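Local atomic coordinates of probable thiol peroxidase (Chromobacterium violaceum, PDB entry 3KEB), a protein that probably reduces peroxides with electrons from thiols, acting as a thiol peroxidase. Residues P16-P22 and K121-I127; S47-K51 and A143-N147; S137-I141 and S152-A156. One frame throughout, in Å; residues are numbered along the deposited sequence. Where two conformers were deposited one is given.

In the fold
All three contacts involve or adjoin the hairpin of strands 139-143 and 149-154 in a thioredoxin-like fold, in which strand 139-143 runs between strand 51-55 and the outermost strand 149-154. Interaction 3 pairs the two hairpin strands, about 7 Å from the centre of the molecule. Interaction 1, its centre about 10 Å from that of interaction 3, lies against one face of the hairpin and is tied to it by hydrogen bonds from Ser152 OG to Pro22 O and from Ser137 N to Val125 O. Interaction 2 sits at the other end of the first hairpin strand, about 18 Å from interaction 3 and about 22 Å from interaction 1 between centres; the nearest atoms of interactions 1 and 2 are about 7 Å apart.

Interaction 1: residues P16-P22 and K121-I127; sequences PVIGDFP and KRYGVLI
The Phe21 ring meets the carbonyl oxygen of Tyr123 at its edge, close to the ring plane, with Phe21 CD1 3.2 Å from Tyr123 O. Phe21 CG stands anti to the backbone N (chi1 -178°), which carries the ring past that carbonyl, and CD1 also approaches Val125 CG1. Beyond the two segments the ring packs on Ala139, Ile141, Ser152 and Arg154 of the hairpin of strands 139-143 and 149-154. The second ring, that of Tyr123, is crossed at about a right angle by Pro22, whose CG lies 4.1 Å from Tyr123 CD2; Phe119 stacks on this ring, and the hydroxyl is bonded to Pro29 O.

Further along, the backbones pair at one point. Ile18 and Leu126 form a single antiparallel bridge: Ile18 N donates to Leu126 O over 2.8 Å, and Leu126 N returns a longer bond of 3.2 Å to Ile18 O, both in the carbonyl plane. Ile18 CB and Leu126 CB meet at 4.0 Å. Val17 CG1 rests on Gly124 O.

Between bridge and rings the CA atoms of the two segments come nearest at two glycines, Gly19 CA and Gly124 CA being 3.7 Å apart. Gly124, with positive phi, is the C' residue of the Schellman motif ending helix 119-122, and its CA makes a CA-H...O contact of 3.4 Å with Ile18 O. Water 1 accepts from Asp20 N and donates to Lys121 O, 2.7 Å away. The loop after strand 13-16 is therefore joined to the helix end and the loop that follows it largely through backbone groups, while Phe21 and Pro22 pack against the hairpin.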
ATOM      1  N   PRO A  16      -0.486  19.684   5.146  1.00 12.56           N
ATOM      2  CA  PRO A  16      -0.875  20.132   3.785  1.00 12.66           C
ATOM      3  C   PRO A  16      -1.311  19.029   2.882  1.00 11.73           C
ATOM      4  O   PRO A  16      -0.858  17.862   3.032  1.00 12.06           O
ATOM      5  CB  PRO A  16       0.405  20.788   3.236  1.00 13.69           C
ATOM      6  CG  PRO A  16       1.435  20.816   4.414  1.00 14.58           C
ATOM      7  CD  PRO A  16       0.967  19.764   5.382  1.00 13.35           C
ATOM      8  N   VAL A  17      -2.228  19.362   1.980  1.00 10.18           N
ATOM      9  CA  VAL A  17      -2.675  18.481   0.922  1.00 10.74           C
ATOM     10  C   VAL A  17      -2.354  19.217  -0.363  1.00 12.75           C
ATOM     11  O   VAL A  17      -2.691  20.382  -0.523  1.00 12.27           O
ATOM     12  CB  VAL A  17      -4.155  18.180   1.036  1.00 10.80           C
ATOM     13  CG1 VAL A  17      -4.641  17.180  -0.071  1.00 10.34           C
ATOM     14  CG2 VAL A  17      -4.458  17.620   2.485  1.00 11.26           C
ATOM     15  N   ILE A  18      -1.708  18.492  -1.283  1.00 13.95           N
ATOM     16  CA  ILE A  18      -1.056  19.051  -2.419  1.00 14.83           C
ATOM     17  C   ILE A  18      -1.677  18.598  -3.737  1.00 14.11           C
ATOM     18  O   ILE A  18      -2.070  17.447  -3.874  1.00 13.04           O
ATOM     19  CB  ILE A  18       0.449  18.613  -2.427  1.00 16.14           C
ATOM     20  CG1 ILE A  18       1.164  19.037  -1.134  1.00 19.24           C
ATOM     21  CG2 ILE A  18       1.119  19.230  -3.630  1.00 14.75           C
ATOM     22  CD1 ILE A  18       1.082  20.503  -0.916  1.00 22.66           C
ATOM     23  N   GLY A  19      -1.704  19.504  -4.720  1.00 14.43           N
ATOM     24  CA  GLY A  19      -2.171  19.181  -6.059  1.00 15.90           C
ATOM     25  C   GLY A  19      -3.456  19.915  -6.371  1.00 16.57           C
ATOM     26  O   GLY A  19      -4.035  20.558  -5.510  1.00 18.63           O
ATOM     27  N   ASP A  20      -3.951  19.741  -7.587  1.00 18.16           N
ATOM     28  CA  ASP A  20      -5.166  20.402  -8.070  1.00 18.11           C
ATOM     29  C   ASP A  20      -6.345  19.430  -7.962  1.00 16.40           C
ATOM     30  O   ASP A  20      -6.496  18.500  -8.741  1.00 16.12           O
ATOM     31  CB  ASP A  20      -5.000  20.790  -9.531  1.00 20.17           C
ATOM     32  CG  ASP A  20      -3.956  21.905  -9.738  1.00 23.54           C
ATOM     33  OD1 ASP A  20      -3.639  22.640  -8.772  1.00 26.52           O
ATOM     34  OD2 ASP A  20      -3.492  22.069 -10.883  1.00 30.94           O
ATOM     35  N   PHE A  21      -7.199  19.700  -7.020  1.00 15.84           N
ATOM     36  CA  PHE A  21      -8.334  18.820  -6.745  1.00 14.49           C
ATOM     37  C   PHE A  21      -9.407  19.144  -7.783  1.00 13.81           C
ATOM     38  O   PHE A  21      -9.653  20.346  -8.059  1.00 14.07           O
ATOM     39  CB  PHE A  21      -8.825  19.099  -5.331  1.00 14.84           C
ATOM     40  CG  PHE A  21      -9.991  18.211  -4.907  1.00 11.88           C
ATOM     41  CD1 PHE A  21      -9.824  16.883  -4.783  1.00 15.68           C
ATOM     42  CD2 PHE A  21     -11.213  18.769  -4.587  1.00 13.23           C
ATOM     43  CE1 PHE A  21     -10.859  16.095  -4.379  1.00 12.63           C
ATOM     44  CE2 PHE A  21     -12.268  17.995  -4.186  1.00 15.61           C
ATOM     45  CZ  PHE A  21     -12.089  16.653  -4.087  1.00 14.42           C
ATOM     46  N   PRO A  22      -9.979  18.122  -8.439  1.00 13.62           N
ATOM     47  CA  PRO A  22     -11.018  18.399  -9.466  1.00 14.35           C
ATOM     48  C   PRO A  22     -12.226  19.148  -8.927  1.00 14.98           C
ATOM     49  O   PRO A  22     -12.649  18.949  -7.764  1.00 14.63           O
ATOM     50  CB  PRO A  22     -11.424  17.018  -9.963  1.00 14.12           C
ATOM     51  CG  PRO A  22     -10.224  16.170  -9.687  1.00 13.61           C
ATOM     52  CD  PRO A  22      -9.700  16.675  -8.364  1.00 14.59           C
ATOM     53  N   LYS A 121      -0.944  13.591  -6.781  1.00 16.48           N
ATOM     54  CA  LYS A 121      -0.837  14.987  -7.085  1.00 17.37           C
ATOM     55  C   LYS A 121      -1.885  15.377  -8.120  1.00 17.03           C
ATOM     56  O   LYS A 121      -2.499  16.444  -8.021  1.00 16.22           O
ATOM     57  CB  LYS A 121       0.567  15.316  -7.559  1.00 19.25           C
ATOM     58  CG  LYS A 121       0.784  16.812  -7.739  1.00 22.85           C
ATOM     59  CD  LYS A 121       2.264  17.190  -7.467  1.00 28.18           C
ATOM     60  CE  LYS A 121       2.457  18.701  -7.587  1.00 31.02           C
ATOM     61  NZ  LYS A 121       3.910  19.086  -7.589  1.00 32.58           N
ATOM     62  N   ARG A 122      -2.124  14.495  -9.100  1.00 16.44           N
ATOM     63  CA  ARG A 122      -3.020  14.763 -10.211  0.60 16.91           C
ATOM     64  C   ARG A 122      -4.466  14.939  -9.748  1.00 15.93           C
ATOM     65  O   ARG A 122      -5.237  15.578 -10.429  1.00 15.22           O
ATOM     66  CB  ARG A 122      -2.926  13.635 -11.291  0.60 17.75           C
ATOM     67  CG  ARG A 122      -1.595  13.649 -12.148  0.60 21.59           C
ATOM     68  CD  ARG A 122      -1.373  12.426 -13.152  0.60 22.43           C
ATOM     69  NE  ARG A 122      -2.534  12.058 -13.962  0.60 22.60           N
ATOM     70  CZ  ARG A 122      -3.039  12.764 -14.979  0.60 24.31           C
ATOM     71  NH1 ARG A 122      -2.481  13.906 -15.382  0.60 26.37           N
ATOM     72  NH2 ARG A 122      -4.100  12.309 -15.617  0.60 23.72           N
ATOM     73  N   TYR A 123      -4.836  14.317  -8.606  1.00 14.38           N
ATOM     74  CA  TYR A 123      -6.190  14.405  -8.027  1.00 14.61           C
ATOM     75  C   TYR A 123      -6.236  15.340  -6.799  1.00 14.49           C
ATOM     76  O   TYR A 123      -7.275  15.477  -6.174  1.00 14.59           O
ATOM     77  CB  TYR A 123      -6.733  13.028  -7.657  1.00 14.46           C
ATOM     78  CG  TYR A 123      -7.563  12.426  -8.791  1.00 12.59           C
ATOM     79  CD1 TYR A 123      -6.967  11.987  -9.937  1.00 14.31           C
ATOM     80  CD2 TYR A 123      -8.957  12.354  -8.708  1.00 13.10           C
ATOM     81  CE1 TYR A 123      -7.691  11.482 -10.996  1.00 15.67           C
ATOM     82  CE2 TYR A 123      -9.701  11.800  -9.756  1.00 12.78           C
ATOM     83  CZ  TYR A 123      -9.072  11.384 -10.896  1.00 13.99           C
ATOM     84  OH  TYR A 123      -9.789  10.865 -11.955  1.00 14.73           O
ATOM     85  N   GLY A 124      -5.127  16.021  -6.513  1.00 14.43           N
ATOM     86  CA  GLY A 124      -5.081  16.971  -5.366  1.00 14.59           C
ATOM     87  C   GLY A 124      -5.293  16.366  -3.985  1.00 14.19           C
ATOM     88  O   GLY A 124      -5.963  16.963  -3.110  1.00 13.46           O
ATOM     89  N   VAL A 125      -4.720  15.181  -3.782  1.00 13.78           N
ATOM     90  CA  VAL A 125      -4.914  14.456  -2.518  1.00 12.79           C
ATOM     91  C   VAL A 125      -3.590  13.995  -1.938  1.00 13.17           C
ATOM     92  O   VAL A 125      -3.567  13.117  -1.065  1.00 15.39           O
ATOM     93  CB  VAL A 125      -5.943  13.302  -2.673  1.00 14.31           C
ATOM     94  CG1 VAL A 125      -7.402  13.815  -2.962  1.00 14.65           C
ATOM     95  CG2 VAL A 125      -5.542  12.230  -3.730  1.00 11.00           C
ATOM     96  N   LEU A 126      -2.499  14.585  -2.409  1.00 13.84           N
ATOM     97  CA  LEU A 126      -1.162  14.221  -1.941  1.00 13.96           C
ATOM     98  C   LEU A 126      -0.844  14.803  -0.553  1.00 13.39           C
ATOM     99  O   LEU A 126      -0.871  16.001  -0.383  1.00 14.44           O
ATOM    100  CB  LEU A 126      -0.091  14.699  -2.938  1.00 14.11           C
ATOM    101  CG  LEU A 126       1.412  14.448  -2.581  1.00 16.63           C
ATOM    102  CD1 LEU A 126       1.641  12.938  -2.413  1.00 18.87           C
ATOM    103  CD2 LEU A 126       2.372  15.079  -3.594  1.00 19.08           C
ATOM    104  N   ILE A 127      -0.464  13.943   0.371  1.00 15.00           N
ATOM    105  CA  ILE A 127       0.093  14.321   1.694  1.00 14.20           C
ATOM    106  C   ILE A 127       1.577  13.896   1.689  1.00 15.54           C
ATOM    107  O   ILE A 127       1.905  12.754   1.333  1.00 14.78           O
ATOM    108  CB  ILE A 127      -0.692  13.638   2.862  1.00 14.54           C
ATOM    109  CG1 ILE A 127      -2.187  14.050   2.867  1.00 12.93           C
ATOM    110  CG2 ILE A 127      -0.093  14.008   4.239  1.00 13.12           C
ATOM    111  CD1 ILE A 127      -3.081  13.220   3.724  1.00 14.06           C
TER
HETATM  112  O   HOH W   1      -2.454  18.611  -9.602  1.00 25.92           O

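Interaction 2: residues S47-K51 and A143-N147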
ATOM      1  N   SER A  47     -16.747   2.431 -17.902  1.00 25.55           N
ATOM      2  CA  SER A  47     -17.413   3.194 -18.937  1.00 25.43           C
ATOM      3  C   SER A  47     -18.943   3.095 -18.802  1.00 23.57           C
ATOM      4  O   SER A  47     -19.521   2.164 -18.176  1.00 23.68           O
ATOM      5  CB  SER A  47     -16.900   2.806 -20.326  1.00 26.18           C
ATOM      6  OG  SER A  47     -17.074   1.416 -20.496  1.00 29.08           O
ATOM      7  N   HIS A  48     -19.566   4.146 -19.314  1.00 22.46           N
ATOM      8  CA  HIS A  48     -21.006   4.299 -19.338  1.00 21.57           C
ATOM      9  C   HIS A  48     -21.665   4.158 -17.967  1.00 19.38           C
ATOM     10  O   HIS A  48     -22.729   3.536 -17.846  1.00 19.16           O
ATOM     11  CB  HIS A  48     -21.611   3.329 -20.366  1.00 22.54           C
ATOM     12  CG  HIS A  48     -21.048   3.513 -21.752  1.00 27.17           C
ATOM     13  ND1 HIS A  48     -20.110   2.653 -22.299  1.00 31.26           N
ATOM     14  CD2 HIS A  48     -21.280   4.464 -22.687  1.00 31.38           C
ATOM     15  CE1 HIS A  48     -19.818   3.053 -23.527  1.00 32.08           C
ATOM     16  NE2 HIS A  48     -20.519   4.143 -23.789  1.00 33.06           N
ATOM     17  N   THR A  49     -21.044   4.715 -16.931  1.00 15.50           N
ATOM     18  CA  THR A  49     -21.712   4.802 -15.655  1.00 14.51           C
ATOM     19  C   THR A  49     -21.318   6.046 -14.905  1.00 13.39           C
ATOM     20  O   THR A  49     -20.150   6.473 -14.958  1.00 13.82           O
ATOM     21  CB  THR A  49     -21.448   3.542 -14.727  1.00 14.44           C
ATOM     22  OG1 THR A  49     -22.207   3.694 -13.523  1.00 17.02           O
ATOM     23  CG2 THR A  49     -19.977   3.400 -14.364  1.00 16.13           C
ATOM     24  N   PRO A  50     -22.276   6.648 -14.206  1.00 12.94           N
ATOM     25  CA  PRO A  50     -21.886   7.687 -13.288  1.00 13.61           C
ATOM     26  C   PRO A  50     -21.159   7.030 -12.141  1.00 13.49           C
ATOM     27  O   PRO A  50     -21.304   5.834 -11.929  1.00 12.89           O
ATOM     28  CB  PRO A  50     -23.203   8.309 -12.824  1.00 14.17           C
ATOM     29  CG  PRO A  50     -24.285   7.378 -13.273  1.00 15.79           C
ATOM     30  CD  PRO A  50     -23.740   6.438 -14.261  1.00 13.89           C
ATOM     31  N   LYS A  51     -20.370   7.820 -11.450  1.00 14.39           N
ATOM     32  CA  LYS A  51     -19.595   7.299 -10.324  1.00 14.67           C
ATOM     33  C   LYS A  51     -19.317   8.226  -9.236  1.00 13.78           C
ATOM     34  O   LYS A  51     -19.360   9.432  -9.390  1.00 12.89           O
ATOM     35  CB  LYS A  51     -18.301   6.722 -10.799  1.00 17.90           C
ATOM     36  CG  LYS A  51     -17.479   7.588 -11.655  1.00 17.72           C
ATOM     37  CD  LYS A  51     -17.181   6.684 -12.765  1.00 23.01           C
ATOM     38  CE  LYS A  51     -16.551   7.294 -13.895  1.00 26.63           C
ATOM     39  NZ  LYS A  51     -17.117   6.585 -15.188  1.00 23.04           N
ATOM     40  N   ALA A 143     -19.187  12.158 -10.302  1.00 12.73           N
ATOM     41  CA  ALA A 143     -19.024  12.399 -11.766  1.00 12.50           C
ATOM     42  C   ALA A 143     -20.088  11.644 -12.527  1.00 13.52           C
ATOM     43  O   ALA A 143     -20.534  10.554 -12.104  1.00 12.94           O
ATOM     44  CB  ALA A 143     -17.627  11.978 -12.261  1.00 12.53           C
ATOM     45  N   ASP A 144     -20.548  12.233 -13.616  1.00 13.09           N
ATOM     46  CA  ASP A 144     -21.509  11.554 -14.477  1.00 13.52           C
ATOM     47  C   ASP A 144     -20.846  10.534 -15.413  1.00 12.55           C
ATOM     48  O   ASP A 144     -19.638  10.304 -15.347  1.00 12.92           O
ATOM     49  CB  ASP A 144     -22.363  12.568 -15.225  1.00 13.13           C
ATOM     50  CG  ASP A 144     -21.581  13.473 -16.139  1.00 15.07           C
ATOM     51  OD1 ASP A 144     -20.505  13.076 -16.637  1.00 14.51           O
ATOM     52  OD2 ASP A 144     -22.113  14.597 -16.385  1.00 14.62           O
ATOM     53  N   ALA A 145     -21.614   9.957 -16.325  1.00 13.07           N
ATOM     54  CA  ALA A 145     -21.092   8.912 -17.173  1.00 13.62           C
ATOM     55  C   ALA A 145     -20.107   9.465 -18.213  1.00 15.02           C
ATOM     56  O   ALA A 145     -19.276   8.704 -18.728  1.00 15.25           O
ATOM     57  CB  ALA A 145     -22.224   8.158 -17.859  1.00 15.01           C
ATOM     58  N   ALA A 146     -20.149  10.789 -18.460  1.00 13.63           N
ATOM     59  CA  ALA A 146     -19.160  11.468 -19.297  1.00 13.66           C
ATOM     60  C   ALA A 146     -17.873  11.859 -18.533  1.00 13.02           C
ATOM     61  O   ALA A 146     -16.987  12.534 -19.086  1.00 12.92           O
ATOM     62  CB  ALA A 146     -19.820  12.769 -19.926  1.00 13.70           C
ATOM     63  N   ASN A 147     -17.793  11.464 -17.276  1.00 12.83           N
ATOM     64  CA  ASN A 147     -16.711  11.814 -16.350  1.00 12.87           C
ATOM     65  C   ASN A 147     -16.570  13.301 -16.080  1.00 12.99           C
ATOM     66  O   ASN A 147     -15.518  13.777 -15.727  1.00 13.73           O
ATOM     67  CB  ASN A 147     -15.378  11.174 -16.773  1.00 13.32           C
ATOM     68  CG  ASN A 147     -15.466   9.658 -16.788  1.00 13.81           C
ATOM     69  OD1 ASN A 147     -16.124   9.018 -15.881  1.00 15.79           O
ATOM     70  ND2 ASN A 147     -14.916   9.062 -17.820  1.00 12.83           N
TER
HETATM   71  O   HOH W   2     -18.616   6.364 -17.938  1.00 25.96           O
HETATM   72  O   HOH W   3     -15.316   6.150 -17.972  1.00 26.52           O
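Lys51 and Ala143 form an antiparallel hydrogen-bonded pair where two neighbouring strands of the thioredoxin-like sheet meet at their ends. Lys51 N donates to Ala143 O and Ala143 N to Lys51 O, at 2.8 and 2.9 Å, the second bond nearly straight at 175°.

From this pair the lysine side chain folds back over its own segment. CB leaves on the same face of the sheet as the Ala143 methyl, and CG, set between the backbone N and the carbonyl carbon (chi1 52°), passes 4.4 Å from Ala143 CB. A bend at chi2 places CD 4.0 Å from Asn147 OD1. CE is modelled implausibly close to the same oxygen, a doubtful detail. After a further bend at chi4, NZ donates to Thr49 O, 3.0 Å away, and also to Phe46 O, so backbone carbonyls of the preceding loop hold the ammonium group.

After Ala143 the facing segment makes a type I beta turn from Asp144 to Asn147, closed by Asn147 N bonding to Asp144 O. Ala145 packs its methyl against the Thr49 backbone and Pro50 CD. Water 2 joins the loops, accepting from Thr49 N and donating to Ala145 O; water 3 accepts from Asn147 ND2 at 2.9 Å and, weakly, from Lys51 NZ.

Interaction 3: residues S137-I141 and S152-A156; sequences SPAII and SERLA
Leu155 lays its isobutyl group across the Pro138 ring at about a right angle, with Leu155 CD1 3.9 Å from Pro138 CB and about as far from CG. The leucine CG sits anti to the carbonyl carbon (chi1 -66°), which, with chi2 extended, sets CD1 beside Pro138 CB and CG while Leu155 N remains close enough to donate to Pro138 O, at 3.0 Å and tilted 31° from the carbonyl plane. Water 4 also donates to Pro138 O; it accepts from Ser137 OG and gives its other proton to Leu155 O, bridging the two segments beside the end of the paired region.

Strands 139-143 and 149-154 form an antiparallel beta hairpin, the last two strands of the thioredoxin-like sheet, and their short segments here run at 178° to each other. Ile140 and Glu153 are a hydrogen-bonded pair: Ile140 N donates to Glu153 O at 2.8 Å, and Glu153 N to Ile140 O. On that face Ile140 CG2 touches Glu153 CB at 3.9 Å, while the carboxylate accepts from Asp163 N through OE1.

The non-hydrogen-bonded pairs on either side of it, Ala139 with Arg154 and Ile141 with Ser152, turn their side chains to the other face, where Phe21 packs. There Ala139 CB lies 3.7 Å from Arg154 CG, and the arginine continues beyond to Gly124 O through NH1 and to Phe6 by a cation-pi contact. Ser152 CB sits 4.1 Å from Ile141 CG1, its OG bonded to Pro22 O.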
ATOM      1  N   SER A 137      -5.247  11.870   0.795  1.00 12.09           N
ATOM      2  CA  SER A 137      -6.121  12.600   1.675  1.00 13.57           C
ATOM      3  C   SER A 137      -7.602  12.250   1.350  1.00 13.72           C
ATOM      4  O   SER A 137      -7.941  12.037   0.189  1.00 15.48           O
ATOM      5  CB  SER A 137      -5.833  14.106   1.576  1.00 13.72           C
ATOM      6  OG  SER A 137      -6.245  14.717   2.762  1.00 13.20           O
ATOM      7  N   PRO A 138      -8.455  12.149   2.343  1.00 13.71           N
ATOM      8  CA  PRO A 138      -9.819  11.717   2.063  1.00 13.92           C
ATOM      9  C   PRO A 138     -10.676  12.769   1.298  1.00 12.94           C
ATOM     10  O   PRO A 138     -10.636  13.961   1.607  1.00 13.61           O
ATOM     11  CB  PRO A 138     -10.394  11.436   3.450  1.00 15.15           C
ATOM     12  CG  PRO A 138      -9.566  12.253   4.336  1.00 15.43           C
ATOM     13  CD  PRO A 138      -8.193  12.106   3.785  1.00 13.52           C
ATOM     14  N   ALA A 139     -11.352  12.302   0.245  1.00 12.22           N
ATOM     15  CA  ALA A 139     -12.087  13.157  -0.685  1.00 12.03           C
ATOM     16  C   ALA A 139     -13.181  12.372  -1.390  1.00 13.41           C
ATOM     17  O   ALA A 139     -13.242  11.114  -1.358  1.00 13.20           O
ATOM     18  CB  ALA A 139     -11.117  13.834  -1.697  1.00 12.32           C
ATOM     19  N   ILE A 140     -14.142  13.115  -1.896  1.00 12.78           N
ATOM     20  CA  ILE A 140     -15.244  12.501  -2.608  1.00 12.50           C
ATOM     21  C   ILE A 140     -15.490  13.272  -3.832  1.00 11.66           C
ATOM     22  O   ILE A 140     -15.428  14.501  -3.801  1.00 13.10           O
ATOM     23  CB  ILE A 140     -16.545  12.392  -1.758  1.00 12.08           C
ATOM     24  CG1 ILE A 140     -17.624  11.627  -2.517  1.00 13.01           C
ATOM     25  CG2 ILE A 140     -17.102  13.791  -1.301  1.00 10.91           C
ATOM     26  CD1 ILE A 140     -18.771  11.098  -1.526  1.00  7.64           C
ATOM     27  N   ILE A 141     -15.776  12.564  -4.917  1.00 12.01           N
ATOM     28  CA  ILE A 141     -16.083  13.213  -6.205  1.00 12.83           C
ATOM     29  C   ILE A 141     -17.190  12.485  -6.915  1.00 12.42           C
ATOM     30  O   ILE A 141     -17.088  11.296  -7.183  1.00 12.61           O
ATOM     31  CB  ILE A 141     -14.875  13.173  -7.159  1.00 11.65           C
ATOM     32  CG1 ILE A 141     -13.651  13.815  -6.535  1.00 14.78           C
ATOM     33  CG2 ILE A 141     -15.201  13.864  -8.529  1.00 11.41           C
ATOM     34  CD1 ILE A 141     -12.370  13.632  -7.362  1.00 13.76           C
ATOM     35  N   SER A 152     -17.505  17.941  -5.678  1.00 11.69           N
ATOM     36  CA  SER A 152     -16.258  17.406  -5.113  1.00 12.75           C
ATOM     37  C   SER A 152     -15.998  18.032  -3.730  1.00 12.70           C
ATOM     38  O   SER A 152     -16.301  19.197  -3.520  1.00 12.69           O
ATOM     39  CB  SER A 152     -15.047  17.599  -6.080  1.00 13.60           C
ATOM     40  OG  SER A 152     -14.697  18.966  -6.249  1.00 14.54           O
ATOM     41  N   GLU A 153     -15.415  17.280  -2.804  1.00 11.51           N
ATOM     42  CA  GLU A 153     -15.140  17.787  -1.486  1.00 12.46           C
ATOM     43  C   GLU A 153     -13.954  17.025  -0.937  1.00 13.45           C
ATOM     44  O   GLU A 153     -13.900  15.791  -0.994  1.00 13.27           O
ATOM     45  CB  GLU A 153     -16.381  17.559  -0.594  1.00 14.44           C
ATOM     46  CG  GLU A 153     -16.200  17.933   0.881  1.00 17.82           C
ATOM     47  CD  GLU A 153     -17.323  17.399   1.782  1.00 21.15           C
ATOM     48  OE1 GLU A 153     -18.185  16.597   1.351  1.00 18.77           O
ATOM     49  OE2 GLU A 153     -17.334  17.811   2.932  1.00 20.37           O
ATOM     50  N   ARG A 154     -13.033  17.750  -0.330  1.00 12.60           N
ATOM     51  CA  ARG A 154     -12.009  17.119   0.510  1.00 13.32           C
ATOM     52  C   ARG A 154     -12.318  17.353   1.943  1.00 13.24           C
ATOM     53  O   ARG A 154     -12.760  18.430   2.308  1.00 13.77           O
ATOM     54  CB  ARG A 154     -10.666  17.747   0.209  1.00 11.19           C
ATOM     55  CG  ARG A 154     -10.236  17.374  -1.080  1.00 15.44           C
ATOM     56  CD  ARG A 154      -8.897  17.950  -1.381  1.00 10.48           C
ATOM     57  NE  ARG A 154      -8.961  19.391  -1.667  1.00 13.48           N
ATOM     58  CZ  ARG A 154      -7.932  20.123  -2.090  1.00 12.40           C
ATOM     59  NH1 ARG A 154      -6.753  19.581  -2.257  1.00 16.52           N
ATOM     60  NH2 ARG A 154      -8.059  21.449  -2.319  1.00 15.33           N
ATOM     61  N   LEU A 155     -12.179  16.322   2.758  1.00 12.77           N
ATOM     62  CA  LEU A 155     -12.386  16.466   4.156  1.00 13.24           C
ATOM     63  C   LEU A 155     -11.295  17.317   4.794  1.00 12.53           C
ATOM     64  O   LEU A 155     -10.108  17.085   4.567  1.00 12.11           O
ATOM     65  CB  LEU A 155     -12.405  15.078   4.844  1.00 14.33           C
ATOM     66  CG  LEU A 155     -13.517  14.112   4.518  1.00 16.93           C
ATOM     67  CD1 LEU A 155     -13.369  12.874   5.508  1.00 16.11           C
ATOM     68  CD2 LEU A 155     -14.862  14.842   4.629  1.00 16.38           C
ATOM     69  N   ALA A 156     -11.703  18.253   5.641  1.00 12.77           N
ATOM     70  CA  ALA A 156     -10.779  19.056   6.432  1.00 13.01           C
ATOM     71  C   ALA A 156     -10.286  18.383   7.721  1.00 12.52           C
ATOM     72  O   ALA A 156      -9.342  18.867   8.324  1.00 13.12           O
ATOM     73  CB  ALA A 156     -11.371  20.466   6.728  1.00 14.06           C
TER
HETATM   74  O   HOH W   4      -8.876  15.702   2.596  1.00 13.91           O